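Local coordinates for YfdX protein (Salmonella enterica I, PDB 6A02) that is of unknown molecular function but appears to take part in the bacterial response to antibiotic stress and in virulence, at residues Asn102-Lys107 with Glu118-Ala123; Ile85-Asp90 with Ala123-Ile128; Ile128-Leu133 with Ile169-Gln174. All coordinates share one frame; numbering follows the deposited sequence.

Contact 1: Asn102-Lys107 with Glu118-Ala123; sequences NKANQK and EALKLA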
loop_
_atom_site.group_PDB
_atom_site.type_symbol
_atom_site.label_atom_id
_atom_site.label_comp_id
_atom_site.label_asym_id
_atom_site.label_seq_id
_atom_site.Cartn_x
_atom_site.Cartn_y
_atom_site.Cartn_z
ATOM N N ASN A 102 -15.690 24.191 -12.109
ATOM C CA ASN A 102 -16.051 24.436 -13.501
ATOM C C ASN A 102 -14.928 25.138 -14.254
ATOM O O ASN A 102 -14.677 24.840 -15.427
ATOM C CB ASN A 102 -17.343 25.243 -13.578
ATOM C CG ASN A 102 -17.701 25.624 -14.998
ATOM O OD1 ASN A 102 -18.099 24.776 -15.799
ATOM N ND2 ASN A 102 -17.547 26.905 -15.323
ATOM N N LYS A 103 -14.229 26.066 -13.595
ATOM C CA LYS A 103 -13.111 26.730 -14.257
ATOM C C LYS A 103 -11.919 25.786 -14.410
ATOM O O LYS A 103 -11.188 25.845 -15.407
ATOM C CB LYS A 103 -12.738 28.007 -13.497
ATOM C CG LYS A 103 -11.402 28.573 -13.893
ATOM C CD LYS A 103 -10.986 29.708 -12.969
ATOM C CE LYS A 103 -9.741 30.377 -13.489
ATOM N NZ LYS A 103 -8.591 30.033 -12.612
ATOM N N ALA A 104 -11.699 24.906 -13.430
ATOM C CA ALA A 104 -10.638 23.915 -13.572
ATOM C C ALA A 104 -10.892 23.013 -14.774
ATOM O O ALA A 104 -9.959 22.653 -15.501
ATOM C CB ALA A 104 -10.523 23.089 -12.289
ATOM N N ASN A 105 -12.156 22.652 -14.998
ATOM C CA ASN A 105 -12.499 21.793 -16.129
ATOM C C ASN A 105 -12.175 22.461 -17.461
ATOM O O ASN A 105 -11.745 21.794 -18.411
ATOM C CB ASN A 105 -13.970 21.394 -16.041
ATOM C CG ASN A 105 -14.210 20.319 -15.001
ATOM O OD1 ASN A 105 -13.305 19.542 -14.695
ATOM N ND2 ASN A 105 -15.423 20.258 -14.466
ATOM N N GLN A 106 -12.347 23.783 -17.543
ATOM C CA GLN A 106 -12.018 24.497 -18.774
ATOM C C GLN A 106 -10.526 24.431 -19.079
ATOM O O GLN A 106 -10.126 24.229 -20.232
ATOM C CB GLN A 106 -12.491 25.948 -18.671
ATOM C CG GLN A 106 -12.109 26.817 -19.857
ATOM C CD GLN A 106 -12.839 26.429 -21.127
ATOM O OE1 GLN A 106 -13.955 25.901 -21.082
ATOM N NE2 GLN A 106 -12.215 26.690 -22.272
ATOM N N LYS A 107 -9.683 24.588 -18.055
ATOM C CA LYS A 107 -8.242 24.526 -18.273
ATOM C C LYS A 107 -7.798 23.134 -18.710
ATOM O O LYS A 107 -6.905 23.000 -19.556
ATOM C CB LYS A 107 -7.510 24.959 -17.006
ATOM C CG LYS A 107 -7.862 26.366 -16.568
ATOM C CD LYS A 107 -7.537 27.374 -17.664
ATOM C CE LYS A 107 -7.853 28.788 -17.211
ATOM N NZ LYS A 107 -7.603 29.772 -18.302
ATOM N N GLU A 118 -3.622 25.918 -11.023
ATOM C CA GLU A 118 -3.992 27.169 -10.369
ATOM C C GLU A 118 -5.496 27.254 -10.129
ATOM O O GLU A 118 -5.932 27.712 -9.064
ATOM C CB GLU A 118 -3.451 28.362 -11.158
ATOM C CG GLU A 118 -1.938 28.564 -10.977
ATOM C CD GLU A 118 -1.500 28.574 -9.504
ATOM O OE1 GLU A 118 -2.134 29.281 -8.685
ATOM O OE2 GLU A 118 -0.522 27.871 -9.163
ATOM N N ALA A 119 -6.307 26.798 -11.088
ATOM C CA ALA A 119 -7.753 26.786 -10.875
ATOM C C ALA A 119 -8.141 25.821 -9.761
ATOM O O ALA A 119 -9.052 26.102 -8.970
ATOM C CB ALA A 119 -8.484 26.435 -12.173
ATOM N N LEU A 120 -7.463 24.672 -9.680
ATOM C CA LEU A 120 -7.766 23.732 -8.606
ATOM C C LEU A 120 -7.432 24.320 -7.242
ATOM O O LEU A 120 -8.150 24.076 -6.263
ATOM C CB LEU A 120 -7.053 22.399 -8.843
ATOM C CG LEU A 120 -7.685 21.566 -9.964
ATOM C CD1 LEU A 120 -6.843 20.334 -10.255
ATOM C CD2 LEU A 120 -9.108 21.165 -9.611
ATOM N N LYS A 121 -6.353 25.106 -7.159
ATOM C CA LYS A 121 -6.025 25.782 -5.905
ATOM C C LYS A 121 -7.159 26.699 -5.467
ATOM O O LYS A 121 -7.510 26.744 -4.282
ATOM C CB LYS A 121 -4.725 26.573 -6.053
ATOM C CG LYS A 121 -3.463 25.737 -6.064
ATOM C CD LYS A 121 -2.234 26.640 -6.101
ATOM C CE LYS A 121 -0.961 25.850 -6.336
ATOM N NZ LYS A 121 0.225 26.749 -6.414
ATOM N N LEU A 122 -7.760 27.429 -6.412
ATOM C CA LEU A 122 -8.908 28.259 -6.072
ATOM C C LEU A 122 -10.092 27.428 -5.602
ATOM O O LEU A 122 -10.932 27.933 -4.849
ATOM C CB LEU A 122 -9.303 29.130 -7.264
ATOM C CG LEU A 122 -8.285 30.183 -7.697
ATOM C CD1 LEU A 122 -8.863 31.032 -8.823
ATOM C CD2 LEU A 122 -7.863 31.059 -6.527
ATOM N N ALA A 123 -10.178 26.170 -6.025
ATOM C CA ALA A 123 -11.205 25.252 -5.556
ATOM C C ALA A 123 -10.837 24.580 -4.245
ATOM O O ALA A 123 -11.575 23.700 -3.792
ATOM C CB ALA A 123 -11.477 24.185 -6.617
#

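Contact 2: Ile85-Asp90 with Ala123-Ile128; sequences ITVAED and AGVSVI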
loop_
_atom_site.group_PDB
_atom_site.type_symbol
_atom_site.label_atom_id
_atom_site.label_comp_id
_atom_site.label_asym_id
_atom_site.label_seq_id
_atom_site.Cartn_x
_atom_site.Cartn_y
_atom_site.Cartn_z
ATOM N N ILE A 85 -1.890 10.721 -9.693
ATOM C CA ILE A 85 -2.252 11.969 -9.033
ATOM C C ILE A 85 -2.881 11.672 -7.678
ATOM O O ILE A 85 -3.697 10.752 -7.552
ATOM C CB ILE A 85 -3.244 12.763 -9.909
ATOM C CG1 ILE A 85 -2.592 13.131 -11.244
ATOM C CG2 ILE A 85 -3.744 14.017 -9.192
ATOM C CD1 ILE A 85 -1.449 14.093 -11.103
ATOM N N THR A 86 -2.514 12.467 -6.673
ATOM C CA THR A 86 -3.271 12.576 -5.431
ATOM C C THR A 86 -3.796 13.994 -5.283
ATOM O O THR A 86 -3.032 14.965 -5.363
ATOM C CB THR A 86 -2.384 12.241 -4.228
ATOM O OG1 THR A 86 -1.971 10.884 -4.331
ATOM C CG2 THR A 86 -3.139 12.467 -2.893
ATOM N N VAL A 87 -5.098 14.117 -5.039
ATOM C CA VAL A 87 -5.709 15.407 -4.744
ATOM C C VAL A 87 -5.991 15.491 -3.250
ATOM O O VAL A 87 -6.204 14.477 -2.573
ATOM C CB VAL A 87 -6.994 15.649 -5.565
ATOM C CG1 VAL A 87 -6.667 15.706 -7.042
ATOM C CG2 VAL A 87 -8.015 14.551 -5.284
ATOM N N ALA A 88 -5.976 16.717 -2.731
ATOM C CA ALA A 88 -6.359 17.000 -1.350
ATOM C C ALA A 88 -7.345 18.156 -1.372
ATOM O O ALA A 88 -6.977 19.285 -1.713
ATOM C CB ALA A 88 -5.138 17.359 -0.507
ATOM N N GLU A 89 -8.591 17.882 -1.002
ATOM C CA GLU A 89 -9.678 18.842 -1.131
ATOM C C GLU A 89 -9.968 19.502 0.213
ATOM O O GLU A 89 -10.339 18.821 1.172
ATOM C CB GLU A 89 -10.931 18.140 -1.646
ATOM C CG GLU A 89 -10.732 17.480 -2.997
ATOM C CD GLU A 89 -12.044 17.148 -3.667
ATOM O OE1 GLU A 89 -13.089 17.677 -3.236
ATOM O OE2 GLU A 89 -12.031 16.354 -4.620
ATOM N N ASP A 90 -9.798 20.819 0.272
ATOM C CA ASP A 90 -10.250 21.595 1.419
ATOM C C ASP A 90 -11.771 21.644 1.425
ATOM O O ASP A 90 -12.426 21.482 0.394
ATOM C CB ASP A 90 -9.764 23.039 1.291
ATOM C CG ASP A 90 -8.323 23.226 1.719
ATOM O OD1 ASP A 90 -7.620 22.221 1.969
ATOM O OD2 ASP A 90 -7.881 24.394 1.779
ATOM N N ALA A 123 -10.178 26.170 -6.025
ATOM C CA ALA A 123 -11.205 25.252 -5.556
ATOM C C ALA A 123 -10.837 24.580 -4.245
ATOM O O ALA A 123 -11.575 23.700 -3.792
ATOM C CB ALA A 123 -11.477 24.185 -6.617
ATOM N N GLY A 124 -9.718 24.969 -3.640
ATOM C CA GLY A 124 -9.255 24.341 -2.417
ATOM C C GLY A 124 -8.595 22.998 -2.604
ATOM O O GLY A 124 -8.509 22.224 -1.644
ATOM N N VAL A 125 -8.118 22.696 -3.808
ATOM C CA VAL A 125 -7.593 21.378 -4.141
ATOM C C VAL A 125 -6.099 21.515 -4.411
ATOM O O VAL A 125 -5.690 22.266 -5.303
ATOM C CB VAL A 125 -8.317 20.783 -5.360
ATOM C CG1 VAL A 125 -7.807 19.382 -5.655
ATOM C CG2 VAL A 125 -9.829 20.777 -5.136
ATOM N N SER A 126 -5.284 20.793 -3.649
ATOM C CA SER A 126 -3.871 20.677 -3.977
ATOM C C SER A 126 -3.645 19.396 -4.774
ATOM O O SER A 126 -4.403 18.428 -4.653
ATOM C CB SER A 126 -3.003 20.684 -2.718
ATOM O OG SER A 126 -3.294 19.572 -1.901
ATOM N N VAL A 127 -2.593 19.397 -5.588
ATOM C CA VAL A 127 -2.277 18.284 -6.479
ATOM C C VAL A 127 -0.868 17.799 -6.171
ATOM O O VAL A 127 0.073 18.600 -6.111
ATOM C CB VAL A 127 -2.394 18.681 -7.965
ATOM C CG1 VAL A 127 -1.997 17.516 -8.857
ATOM C CG2 VAL A 127 -3.817 19.102 -8.280
ATOM N N ILE A 128 -0.730 16.488 -5.996
ATOM C CA ILE A 128 0.560 15.834 -5.812
ATOM C C ILE A 128 0.712 14.811 -6.924
ATOM O O ILE A 128 -0.236 14.083 -7.237
ATOM C CB ILE A 128 0.617 15.144 -4.434
ATOM C CG1 ILE A 128 0.715 16.181 -3.315
ATOM C CG2 ILE A 128 1.776 14.150 -4.362
ATOM C CD1 ILE A 128 2.068 16.820 -3.206
HETATM O O HOH W 1 -2.585 17.090 -2.891
HETATM O O HOH W 2 -11.905 21.264 -2.304
HETATM O O HOH W 3 -5.739 22.141 -0.496
#

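Contact 3: Ile128-Leu133 with Ile169-Gln174; sequences IENQEL and IVVDSQ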
loop_
_atom_site.group_PDB
_atom_site.type_symbol
_atom_site.label_atom_id
_atom_site.label_comp_id
_atom_site.label_asym_id
_atom_site.label_seq_id
_atom_site.Cartn_x
_atom_site.Cartn_y
_atom_site.Cartn_z
ATOM N N ILE A 128 -0.730 16.488 -5.996
ATOM C CA ILE A 128 0.560 15.834 -5.812
ATOM C C ILE A 128 0.712 14.811 -6.924
ATOM O O ILE A 128 -0.236 14.083 -7.237
ATOM C CB ILE A 128 0.617 15.144 -4.434
ATOM C CG1 ILE A 128 0.715 16.181 -3.315
ATOM C CG2 ILE A 128 1.776 14.150 -4.362
ATOM C CD1 ILE A 128 2.068 16.820 -3.206
ATOM N N GLU A 129 1.892 14.759 -7.538
ATOM C CA GLU A 129 2.176 13.759 -8.554
ATOM C C GLU A 129 3.032 12.658 -7.940
ATOM O O GLU A 129 4.083 12.939 -7.348
ATOM C CB GLU A 129 2.893 14.386 -9.750
ATOM C CG GLU A 129 3.144 13.397 -10.843
ATOM C CD GLU A 129 3.941 13.958 -11.996
ATOM O OE1 GLU A 129 4.835 14.801 -11.766
ATOM O OE2 GLU A 129 3.680 13.529 -13.136
ATOM N N ASN A 130 2.582 11.409 -8.080
ATOM C CA ASN A 130 3.288 10.253 -7.523
ATOM C C ASN A 130 3.998 9.547 -8.666
ATOM O O ASN A 130 3.353 8.957 -9.536
ATOM C CB ASN A 130 2.315 9.291 -6.853
ATOM C CG ASN A 130 1.393 9.974 -5.902
ATOM O OD1 ASN A 130 1.812 10.485 -4.870
ATOM N ND2 ASN A 130 0.105 9.973 -6.235
ATOM N N GLN A 131 5.320 9.592 -8.657
ATOM C CA GLN A 131 6.120 8.982 -9.702
ATOM C C GLN A 131 6.686 7.668 -9.187
ATOM O O GLN A 131 7.476 7.656 -8.233
ATOM C CB GLN A 131 7.246 9.919 -10.134
ATOM C CG GLN A 131 6.747 11.207 -10.803
ATOM C CD GLN A 131 7.873 12.061 -11.336
ATOM O OE1 GLN A 131 9.045 11.685 -11.265
ATOM N NE2 GLN A 131 7.522 13.219 -11.883
ATOM N N GLU A 132 6.272 6.570 -9.805
ATOM C CA GLU A 132 6.796 5.256 -9.476
ATOM C C GLU A 132 8.121 5.080 -10.201
ATOM O O GLU A 132 8.201 5.306 -11.411
ATOM C CB GLU A 132 5.797 4.195 -9.928
ATOM C CG GLU A 132 6.179 2.799 -9.522
ATOM C CD GLU A 132 5.207 1.734 -10.018
ATOM O OE1 GLU A 132 4.233 2.079 -10.713
ATOM O OE2 GLU A 132 5.427 0.540 -9.707
ATOM N N LEU A 133 9.158 4.674 -9.461
ATOM C CA LEU A 133 10.515 4.567 -9.979
ATOM C C LEU A 133 11.092 3.198 -9.667
ATOM O O LEU A 133 10.779 2.599 -8.630
ATOM C CB LEU A 133 11.447 5.615 -9.337
ATOM C CG LEU A 133 10.918 7.044 -9.146
ATOM C CD1 LEU A 133 11.899 7.893 -8.354
ATOM C CD2 LEU A 133 10.635 7.697 -10.486
ATOM N N ILE A 169 10.695 -0.950 -6.026
ATOM C CA ILE A 169 9.852 0.132 -6.528
ATOM C C ILE A 169 9.676 1.167 -5.428
ATOM O O ILE A 169 9.292 0.834 -4.298
ATOM C CB ILE A 169 8.481 -0.411 -6.951
ATOM C CG1 ILE A 169 8.610 -1.405 -8.108
ATOM C CG2 ILE A 169 7.562 0.737 -7.307
ATOM C CD1 ILE A 169 7.341 -2.171 -8.372
ATOM N N VAL A 170 9.931 2.432 -5.753
ATOM C CA VAL A 170 9.686 3.522 -4.817
ATOM C C VAL A 170 8.731 4.507 -5.469
ATOM O O VAL A 170 8.566 4.532 -6.689
ATOM C CB VAL A 170 10.975 4.237 -4.360
ATOM C CG1 VAL A 170 11.953 3.238 -3.743
ATOM C CG2 VAL A 170 11.619 4.984 -5.512
ATOM N N VAL A 171 8.083 5.316 -4.646
ATOM C CA VAL A 171 7.142 6.319 -5.134
ATOM C C VAL A 171 7.608 7.671 -4.625
ATOM O O VAL A 171 7.585 7.930 -3.412
ATOM C CB VAL A 171 5.704 6.027 -4.692
ATOM C CG1 VAL A 171 4.763 7.136 -5.177
ATOM C CG2 VAL A 171 5.243 4.669 -5.220
ATOM N N ASP A 172 8.041 8.526 -5.543
ATOM C CA ASP A 172 8.383 9.910 -5.239
ATOM C C ASP A 172 7.117 10.735 -5.420
ATOM O O ASP A 172 6.643 10.926 -6.551
ATOM C CB ASP A 172 9.461 10.400 -6.204
ATOM C CG ASP A 172 10.034 11.757 -5.818
ATOM O OD1 ASP A 172 9.296 12.597 -5.263
ATOM O OD2 ASP A 172 11.234 11.984 -6.070
ATOM N N SER A 173 6.566 11.229 -4.321
ATOM C CA SER A 173 5.383 12.079 -4.356
ATOM C C SER A 173 5.840 13.520 -4.211
ATOM O O SER A 173 6.454 13.879 -3.199
ATOM C CB SER A 173 4.425 11.698 -3.226
ATOM O OG SER A 173 3.986 10.355 -3.368
ATOM N N GLN A 174 5.565 14.333 -5.222
ATOM C CA GLN A 174 6.032 15.711 -5.225
ATOM C C GLN A 174 4.889 16.651 -5.562
ATOM O O GLN A 174 4.012 16.328 -6.367
ATOM C CB GLN A 174 7.163 15.924 -6.230
ATOM C CG GLN A 174 8.526 15.494 -5.710
ATOM C CD GLN A 174 9.609 15.524 -6.781
ATOM O OE1 GLN A 174 10.675 16.111 -6.585
ATOM N NE2 GLN A 174 9.350 14.872 -7.908
HETATM O O HOH W 4 6.379 15.260 -9.506
#

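Contact 1: Asn102-Lys107 with Glu118-Ala123
Ala-104 and Ala-119 bring the helices 102-107 and 118-122 together almost exactly antiparallel, at 172°, with axes 8.3 Å apart. Such closeness needs small residues, and a methyl on each side supplies it: Ala-119 CB rests 3.6 Å from the backbone atom Ala-104 CA. The methyl of Ala-104 has a second neighbour, since Leu-120 CD2 reaches it at 3.6 Å; the leucine starts out to the side of the interface and its CD2 branch turns in to make this touch.

Lys-103 closes the exposed margin. With CG anti to its own backbone N (chi1 166°), the aliphatic chain runs out over Ala-119, and a bend at the last torsion sets NZ 3.6 Å from Ala-119 CB. Leu-122 CD1 lies 3.9 Å from the same NZ. Lysine suits this margin: CG, CD and NZ all lie over Ala-119, yet the residue is exposed, which probably leaves the ammonium other sides for water.

The two helices follow one another in the chain and pair as a helical hairpin. Leu-120 also packs on Ile-101 of the first helix, on Val-125 and Val-127 of the following strand, and on Tyr-156 of a second subunit, so it ties hairpin, sheet and subunit interface together.

Contact 2: Ile85-Asp90 with Ala123-Ile128
Asp-90 N donates to Gly-124 O at 2.7 Å with an almost straight N-H...O angle of 173°, at one end of an antiparallel strand pair in the three-stranded sheet. Four further backbone bonds make a ladder: Thr-86 N to Ile-128 O and Ile-128 N to Thr-86 O are both 2.8 Å, and Ala-88 N to Ser-126 O and Ser-126 N to Ala-88 O are both 3.0 Å. Between these hydrogen-bonded pairs come the non-hydrogen-bonded pairs Val-87 with Val-127 and Glu-89 with Val-125.

Gly-124 ends the preceding helix in a Schellman motif. Its positive phi is easily adopted without a side chain, and a CB here would press on Asp-90 CB. A water beside this turn donates to both Asp-90 O and Ala-123 O, joining the ends of the two segments.

Two polar side chains on this pair point to neighbours. The carboxylate of Asp-90 forms a salt bridge with Lys-141 of a third subunit, and Ser-126 OG bonds Gln-138 of that subunit. Glu-89 turns to the other face, where Lys-97 of its own chain and Tyr-156 of a second subunit hold its two oxygens.

Beta-branched residues suit the face carrying Val-87, Val-125 and Val-127. Val-87 CB and Val-125 CG1 meet at 3.8 Å, the two side chains side by side and pointing the same way, while the CG of Glu-89 lies alongside Val-125 CG2. Ile-85 slants across Val-127, CG2 to CG1. On the Ala-88 face, Ser-126 OG sits between its own N and carbonyl carbon (chi1 63°), which brings it beside the small methyl of Ala-88: Ser-126 OG and Ala-88 CB are 3.2 Å apart.

Contact 3: Ile128-Leu133 with Ile169-Gln174
Ser-173 OG donates a hydrogen bond to Asn-130 OD1 at 2.6 Å, lying in the plane of the amide carbonyl and on a lone pair. Both side chains have the first heavy atom beyond CB anti to the carbonyl carbon (chi1 -50° for Asn-130, -61° for Ser-173), which brings amide and hydroxyl together above a non-hydrogen-bonded pair whose CA atoms are only 4.2 Å apart. A short serine fits where the two backbones come this close. The other end of the amide, Asn-130 ND2, is held by Thr-86 and Ser-84 of the strand beyond, so its rotation is fixed from both sides. On the same face Val-171 CG1 touches Asn-130 CB at 3.7 Å.

Here the middle strand of this chain's antiparallel sheet, 125-135, meets strand 170-175, outermost within the chain but packed, through Val-170 and Ser-173, on a third subunit. Glu-129 with Gln-174, Gln-131 with Asp-172 and Leu-133 with Val-170 are hydrogen-bonded pairs, each exchanging two backbone bonds; Gln-131 N to Asp-172 O is nearly straight at 179°, though it approaches from above the carbonyl plane.

Their side chains occupy the opposite face. Gln-131 NE2 comes in above the carboxylate plane of Glu-129, 3.1 Å from OE1, with OE1 close to the plane of the Gln-131 amide. A water, weakly bonded by Gln-174 NE2, also donates to Glu-129 OE1, while OE2 is taken by Ser-83 OG and Leu-12 N. Leu-133 CB and Val-170 CG2 pack at 3.9 Å, and Leu-133 CD1 swings across to the CB of Asp-172.

At the other end of the pair the extended Glu-132 passes across Ile-169, Glu-132 OE2 lying against Ile-169 CG2 at 3.2 Å. The Glu-132 side chain also touches Trp-22 and Ile-81.

Strand 125-135 is common to contacts 2 and 3, which share Ile-128 and join that strand to its two neighbours in the sheet; their centres are 16 Å apart. Thr-86 OG1 and Asn-130 ND2, 3.0 Å apart, probably link them by a hydrogen bond. Contact 1 lies in the chain within the loop closed by contact 2, 11 Å away between centres, and a probable bond from Val-125 N to Leu-120 O (2.8 Å) joins helix to strand. Contacts 1 and 3 do not touch, with nearest atoms about 8 Å apart. A bound sodium ion lies about 4 Å from the side chain of Ile-85 and about 7 Å from that of Asn-130.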